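Local coordinates for protein actinorhodin polyketide putative beta-ketoacyl synthase 2 (Streptomyces coelicolor A3, PDB 1TQY) that serves as the chain length factor of actinorhodin biosynthesis, a ketosynthase-like protein that probably helps to set the length of the polyketide chain, at residues B[326-332]-B[374-380]; B[210-214]-B[231-235]. One frame throughout, in Å; residues are numbered along the deposited sequence.

Interaction 1 (B[326-332]-B[374-380])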
loop_
_atom_site.group_PDB
_atom_site.type_symbol
_atom_site.label_atom_id
_atom_site.label_comp_id
_atom_site.label_asym_id
_atom_site.label_seq_id
_atom_site.Cartn_x
_atom_site.Cartn_y
_atom_site.Cartn_z
ATOM N N ARG B 326 3.560 5.648 -35.018
ATOM C CA ARG B 326 2.328 6.442 -35.018
ATOM C C ARG B 326 1.224 5.724 -35.803
ATOM O O ARG B 326 1.477 5.144 -36.865
ATOM C CB ARG B 326 2.618 7.855 -35.548
ATOM C CG ARG B 326 3.427 8.692 -34.534
ATOM C CD ARG B 326 4.065 9.930 -35.155
ATOM N NE ARG B 326 3.087 10.832 -35.746
ATOM C CZ ARG B 326 2.345 11.701 -35.066
ATOM N NH1 ARG B 326 2.454 11.805 -33.748
ATOM N NH2 ARG B 326 1.495 12.481 -35.711
ATOM N N GLU B 327 0.009 5.758 -35.250
ATOM C CA GLU B 327 -1.152 5.060 -35.810
ATOM C C GLU B 327 -0.779 3.574 -36.023
ATOM O O GLU B 327 -1.428 2.856 -36.790
ATOM C CB GLU B 327 -1.590 5.668 -37.152
ATOM C CG GLU B 327 -2.088 7.105 -37.125
ATOM C CD GLU B 327 -0.959 8.135 -37.267
ATOM O OE1 GLU B 327 0.124 7.768 -37.781
ATOM O OE2 GLU B 327 -1.165 9.310 -36.882
ATOM N N GLY B 328 0.269 3.122 -35.338
ATOM C CA GLY B 328 0.742 1.751 -35.491
ATOM C C GLY B 328 -0.027 0.642 -34.785
ATOM O O GLY B 328 0.267 -0.538 -34.974
ATOM N N VAL B 329 -1.010 1.009 -33.974
ATOM C CA VAL B 329 -1.784 0.017 -33.261
ATOM C C VAL B 329 -3.089 0.628 -32.781
ATOM O O VAL B 329 -3.142 1.803 -32.435
ATOM C CB VAL B 329 -0.954 -0.555 -32.063
ATOM C CG1 VAL B 329 -0.629 0.558 -31.069
ATOM C CG2 VAL B 329 -1.693 -1.702 -31.400
ATOM N N PRO B 330 -4.177 -0.157 -32.808
ATOM C CA PRO B 330 -5.461 0.372 -32.352
ATOM C C PRO B 330 -5.326 0.825 -30.912
ATOM O O PRO B 330 -4.713 0.137 -30.098
ATOM C CB PRO B 330 -6.393 -0.828 -32.487
ATOM C CG PRO B 330 -5.850 -1.520 -33.704
ATOM C CD PRO B 330 -4.346 -1.474 -33.452
ATOM N N VAL B 331 -5.871 1.989 -30.599
ATOM C CA VAL B 331 -5.810 2.477 -29.233
ATOM C C VAL B 331 -7.246 2.717 -28.814
ATOM O O VAL B 331 -8.074 3.120 -29.629
ATOM C CB VAL B 331 -5.038 3.811 -29.115
ATOM C CG1 VAL B 331 -5.081 4.307 -27.667
ATOM C CG2 VAL B 331 -3.596 3.625 -29.559
ATOM N N THR B 332 -7.552 2.460 -27.550
ATOM C CA THR B 332 -8.903 2.686 -27.067
ATOM C C THR B 332 -8.912 3.096 -25.601
ATOM O O THR B 332 -7.992 2.784 -24.845
ATOM C CB THR B 332 -9.803 1.445 -27.299
ATOM O OG1 THR B 332 -11.146 1.770 -26.923
ATOM C CG2 THR B 332 -9.339 0.266 -26.463
ATOM N N GLU B 374 -1.451 15.629 -34.077
ATOM C CA GLU B 374 -0.266 15.650 -33.226
ATOM C C GLU B 374 -0.086 14.328 -32.473
ATOM O O GLU B 374 1.015 13.779 -32.421
ATOM C CB GLU B 374 -0.378 16.813 -32.224
ATOM C CG GLU B 374 0.796 16.963 -31.255
ATOM C CD GLU B 374 0.452 17.817 -30.031
ATOM O OE1 GLU B 374 -0.247 18.845 -30.188
ATOM O OE2 GLU B 374 0.893 17.465 -28.910
ATOM N N TYR B 375 -1.167 13.808 -31.896
ATOM C CA TYR B 375 -1.082 12.556 -31.133
ATOM C C TYR B 375 -0.695 11.335 -31.959
ATOM O O TYR B 375 -0.163 10.350 -31.429
ATOM C CB TYR B 375 -2.405 12.285 -30.401
ATOM C CG TYR B 375 -2.806 13.389 -29.441
ATOM C CD1 TYR B 375 -1.867 14.319 -28.988
ATOM C CD2 TYR B 375 -4.108 13.478 -28.952
ATOM C CE1 TYR B 375 -2.212 15.307 -28.073
ATOM C CE2 TYR B 375 -4.459 14.466 -28.030
ATOM C CZ TYR B 375 -3.497 15.374 -27.599
ATOM O OH TYR B 375 -3.824 16.334 -26.669
ATOM N N GLY B 376 -0.982 11.394 -33.255
ATOM C CA GLY B 376 -0.652 10.290 -34.138
ATOM C C GLY B 376 -1.110 8.934 -33.630
ATOM O O GLY B 376 -0.312 8.011 -33.535
ATOM N N ILE B 377 -2.388 8.796 -33.297
ATOM C CA ILE B 377 -2.868 7.513 -32.809
ATOM C C ILE B 377 -4.093 7.035 -33.569
ATOM O O ILE B 377 -4.848 7.835 -34.121
ATOM C CB ILE B 377 -3.227 7.563 -31.312
ATOM C CG1 ILE B 377 -4.338 8.582 -31.074
ATOM C CG2 ILE B 377 -1.990 7.915 -30.494
ATOM C CD1 ILE B 377 -4.835 8.605 -29.638
ATOM N N ASP B 378 -4.279 5.721 -33.616
ATOM C CA ASP B 378 -5.439 5.139 -34.278
ATOM C C ASP B 378 -6.454 4.824 -33.174
ATOM O O ASP B 378 -6.461 3.718 -32.644
ATOM C CB ASP B 378 -5.027 3.859 -35.020
ATOM C CG ASP B 378 -6.212 3.136 -35.654
ATOM O OD1 ASP B 378 -7.281 3.759 -35.833
ATOM O OD2 ASP B 378 -6.071 1.944 -35.991
ATOM N N LEU B 379 -7.292 5.799 -32.816
ATOM C CA LEU B 379 -8.295 5.604 -31.757
ATOM C C LEU B 379 -9.557 4.896 -32.227
ATOM O O LEU B 379 -10.080 5.206 -33.290
ATOM C CB LEU B 379 -8.729 6.942 -31.149
ATOM C CG LEU B 379 -8.271 7.336 -29.743
ATOM C CD1 LEU B 379 -9.148 8.495 -29.263
ATOM C CD2 LEU B 379 -8.388 6.167 -28.781
ATOM N N VAL B 380 -10.045 3.952 -31.426
ATOM C CA VAL B 380 -11.272 3.238 -31.756
ATOM C C VAL B 380 -12.440 4.040 -31.182
ATOM O O VAL B 380 -12.643 4.076 -29.969
ATOM C CB VAL B 380 -11.291 1.826 -31.146
ATOM C CG1 VAL B 380 -12.558 1.107 -31.579
ATOM C CG2 VAL B 380 -10.065 1.034 -31.613
HETATM O O HOH W 1 -2.135 4.369 -32.749
#
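Val-331 is gripped through both of its backbone polar groups by the strand beside it, a clear example of how parallel pairing distributes its bonds. Its N gives a hydrogen bond to Asp-378 O (2.7 Å), while its O accepts one from Val-380 N (2.8 Å), so Leu-379 stands level with Val-331 on the partner strand. This is the tight part of the contact. Leu-379 CD2 lies only 3.2 Å from Val-331 O and also meets Val-331 CG1; chi1 of Leu-379 is -107°, away from a staggered position, and CD2 lies against the carbonyl. Val-380 CG2 packs 3.5 Å from Val-331 O, on its other flank.

Toward residues 326-328 the pairing gives way. A water takes the place of a direct bond, donating to Val-329 O and accepting from Asp-378 N (2.7 Å). Asp-378 finds its charged partner outside, in a salt bridge to Arg-385. Beyond the water, on the solvent side, Glu-327 N donates to Gly-376 O. The Arg-326 chain, bent at chi3 (59°), swings its guanidinium over Gly-376, whose CA lies under one face; in the guanidinium plane, NH1 makes a nearly straight bond to Glu-374 O (2.8 Å, 173° at the hydrogen). NH2 adds a bond to Arg-373 O, so the arginine holds two successive carbonyls at the end of the 3-10 turn. The absence of a side chain at Gly-376 leaves room for this guanidinium, and Glu-327 OE2 lies 3.0 Å from Gly-376 CA.

On its other side strand 330-332 pairs with strand 301-303, reached through helix 310-324. The contact itself closes the beta-alpha-beta crossover of strand 330-332, helix 345-359 and the weakly bonded edge strand 378-379, in this half of the thiolase fold.

Interaction 2 (B[210-214]-B[231-235]); sequences SGRIS and AGYVP
Arg-212 and Tyr-233 begin a pair of backbone hydrogen bonds that lock two loop segments together without any regular sheet. Tyr-233 N donates to Arg-212 O (2.9 Å), and Tyr-233 O accepts a nearly straight hydrogen bond from Ser-214 N (2.9 Å), so Tyr-233 is held through both its N and its O by the residues flanking Ile-213, and Ile-213 and Tyr-233 form a single beta bridge. Two weaker CA-H...O contacts reinforce it, from Ile-213 CA to Tyr-233 O and from Ser-214 CA to Ala-231 O. Gly-232 CA comes within 3.1 Å of Arg-212 O, an approach that leaves no room for a side chain there.

The apolar contacts centre on Ile-213. Its CG1 sits over a face of the Tyr-233 ring, 4.3 Å from the centroid, a CH-pi contact, and CD1 reaches on to Pro-235 CG (3.6 Å). With chi1 at 74°, the tyrosine ring folds back over its own backbone toward this isoleucine, and Arg-212 CB touches CE2.

Side-chain polar groups serve mostly local ends. Ser-210 OG accepts from Arg-212 N (2.9 Å), an ST turn just after helix 201-208, and also bonds Gln-207 O; Tyr-233 OH pairs with Tyr-342 OH.

Gln-207 of that helix packs on both Ile-213 and Pro-235, joined by Trp-204 on the proline, while aromatic packing from the partner protein chain reaches Ser-210 and Tyr-233. Strand 238-246 begins shortly after Pro-235.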
loop_
_atom_site.group_PDB
_atom_site.type_symbol
_atom_site.label_atom_id
_atom_site.label_comp_id
_atom_site.label_asym_id
_atom_site.label_seq_id
_atom_site.Cartn_x
_atom_site.Cartn_y
_atom_site.Cartn_z
ATOM N N SER B 210 -6.529 18.407 -7.348
ATOM C CA SER B 210 -5.599 17.776 -8.286
ATOM C C SER B 210 -5.257 18.772 -9.371
ATOM O O SER B 210 -4.162 18.758 -9.930
ATOM C CB SER B 210 -6.241 16.572 -8.956
ATOM O OG SER B 210 -7.334 16.979 -9.764
ATOM N N GLY B 211 -6.224 19.628 -9.678
ATOM C CA GLY B 211 -6.049 20.621 -10.719
ATOM C C GLY B 211 -6.312 19.976 -12.065
ATOM O O GLY B 211 -6.102 20.589 -13.104
ATOM N N ARG B 212 -6.813 18.746 -12.053
ATOM C CA ARG B 212 -7.056 18.039 -13.310
ATOM C C ARG B 212 -8.478 17.562 -13.563
ATOM O O ARG B 212 -8.744 16.821 -14.511
ATOM C CB ARG B 212 -6.084 16.860 -13.401
ATOM C CG ARG B 212 -4.630 17.295 -13.602
ATOM C CD ARG B 212 -3.636 16.147 -13.419
ATOM N NE ARG B 212 -2.245 16.573 -13.663
ATOM C CZ ARG B 212 -1.174 15.809 -13.448
ATOM N NH1 ARG B 212 -1.313 14.572 -12.984
ATOM N NH2 ARG B 212 0.035 16.285 -13.692
ATOM N N ILE B 213 -9.403 18.011 -12.729
ATOM C CA ILE B 213 -10.787 17.592 -12.866
ATOM C C ILE B 213 -11.615 18.492 -13.778
ATOM O O ILE B 213 -11.584 19.714 -13.657
ATOM C CB ILE B 213 -11.402 17.482 -11.479
ATOM C CG1 ILE B 213 -10.692 16.325 -10.757
ATOM C CG2 ILE B 213 -12.892 17.234 -11.550
ATOM C CD1 ILE B 213 -11.305 15.956 -9.461
ATOM N N SER B 214 -12.339 17.877 -14.709
ATOM C CA SER B 214 -13.167 18.623 -15.639
ATOM C C SER B 214 -14.263 19.411 -14.949
ATOM O O SER B 214 -14.919 18.914 -14.030
ATOM C CB SER B 214 -13.810 17.689 -16.665
ATOM O OG SER B 214 -14.792 18.387 -17.407
ATOM N N ALA B 231 -10.359 18.570 -21.422
ATOM C CA ALA B 231 -10.269 19.613 -20.416
ATOM C C ALA B 231 -10.322 19.064 -18.993
ATOM O O ALA B 231 -10.889 19.692 -18.104
ATOM C CB ALA B 231 -11.387 20.636 -20.626
ATOM N N GLY B 232 -9.719 17.899 -18.780
ATOM C CA GLY B 232 -9.716 17.310 -17.454
ATOM C C GLY B 232 -10.461 15.994 -17.419
ATOM O O GLY B 232 -11.257 15.708 -18.311
ATOM N N TYR B 233 -10.215 15.182 -16.396
ATOM C CA TYR B 233 -10.896 13.905 -16.302
ATOM C C TYR B 233 -12.088 14.028 -15.368
ATOM O O TYR B 233 -12.168 14.962 -14.566
ATOM C CB TYR B 233 -9.932 12.816 -15.799
ATOM C CG TYR B 233 -9.580 12.891 -14.326
ATOM C CD1 TYR B 233 -10.362 12.240 -13.365
ATOM C CD2 TYR B 233 -8.453 13.599 -13.896
ATOM C CE1 TYR B 233 -10.023 12.290 -12.011
ATOM C CE2 TYR B 233 -8.108 13.658 -12.548
ATOM C CZ TYR B 233 -8.896 12.999 -11.608
ATOM O OH TYR B 233 -8.543 13.037 -10.279
ATOM N N VAL B 234 -13.030 13.100 -15.504
ATOM C CA VAL B 234 -14.200 13.067 -14.636
ATOM C C VAL B 234 -13.946 11.943 -13.623
ATOM O O VAL B 234 -13.617 10.828 -14.014
ATOM C CB VAL B 234 -15.498 12.756 -15.439
ATOM C CG1 VAL B 234 -16.657 12.517 -14.469
ATOM C CG2 VAL B 234 -15.846 13.949 -16.359
ATOM N N PRO B 235 -14.057 12.230 -12.315
ATOM C CA PRO B 235 -13.838 11.216 -11.268
ATOM C C PRO B 235 -14.972 10.190 -11.316
ATOM O O PRO B 235 -16.069 10.489 -11.791
ATOM C CB PRO B 235 -13.923 12.018 -9.971
ATOM C CG PRO B 235 -13.690 13.428 -10.394
ATOM C CD PRO B 235 -14.355 13.541 -11.719
#

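In the fold
Both contacts are partly buried, but they differ in how backbone and side chains share the work. Interaction 1 is a strand pairing that runs from a buried end to an exposed, charged one, on the outer part of the thiolase-like fold, its centre about 22 Å from the centre of the chain. Interaction 2, whose centre lies nearer at about 17 Å, joins the two ends of the long connection from helix 201-208 to strand 238-246; its aromatic and aliphatic packing touches the partner chain, whereas no other chain of the assembly meets interaction 1. The two share no helix or strand, follow one another along the chain, and stay about 9 Å apart at their nearest atoms.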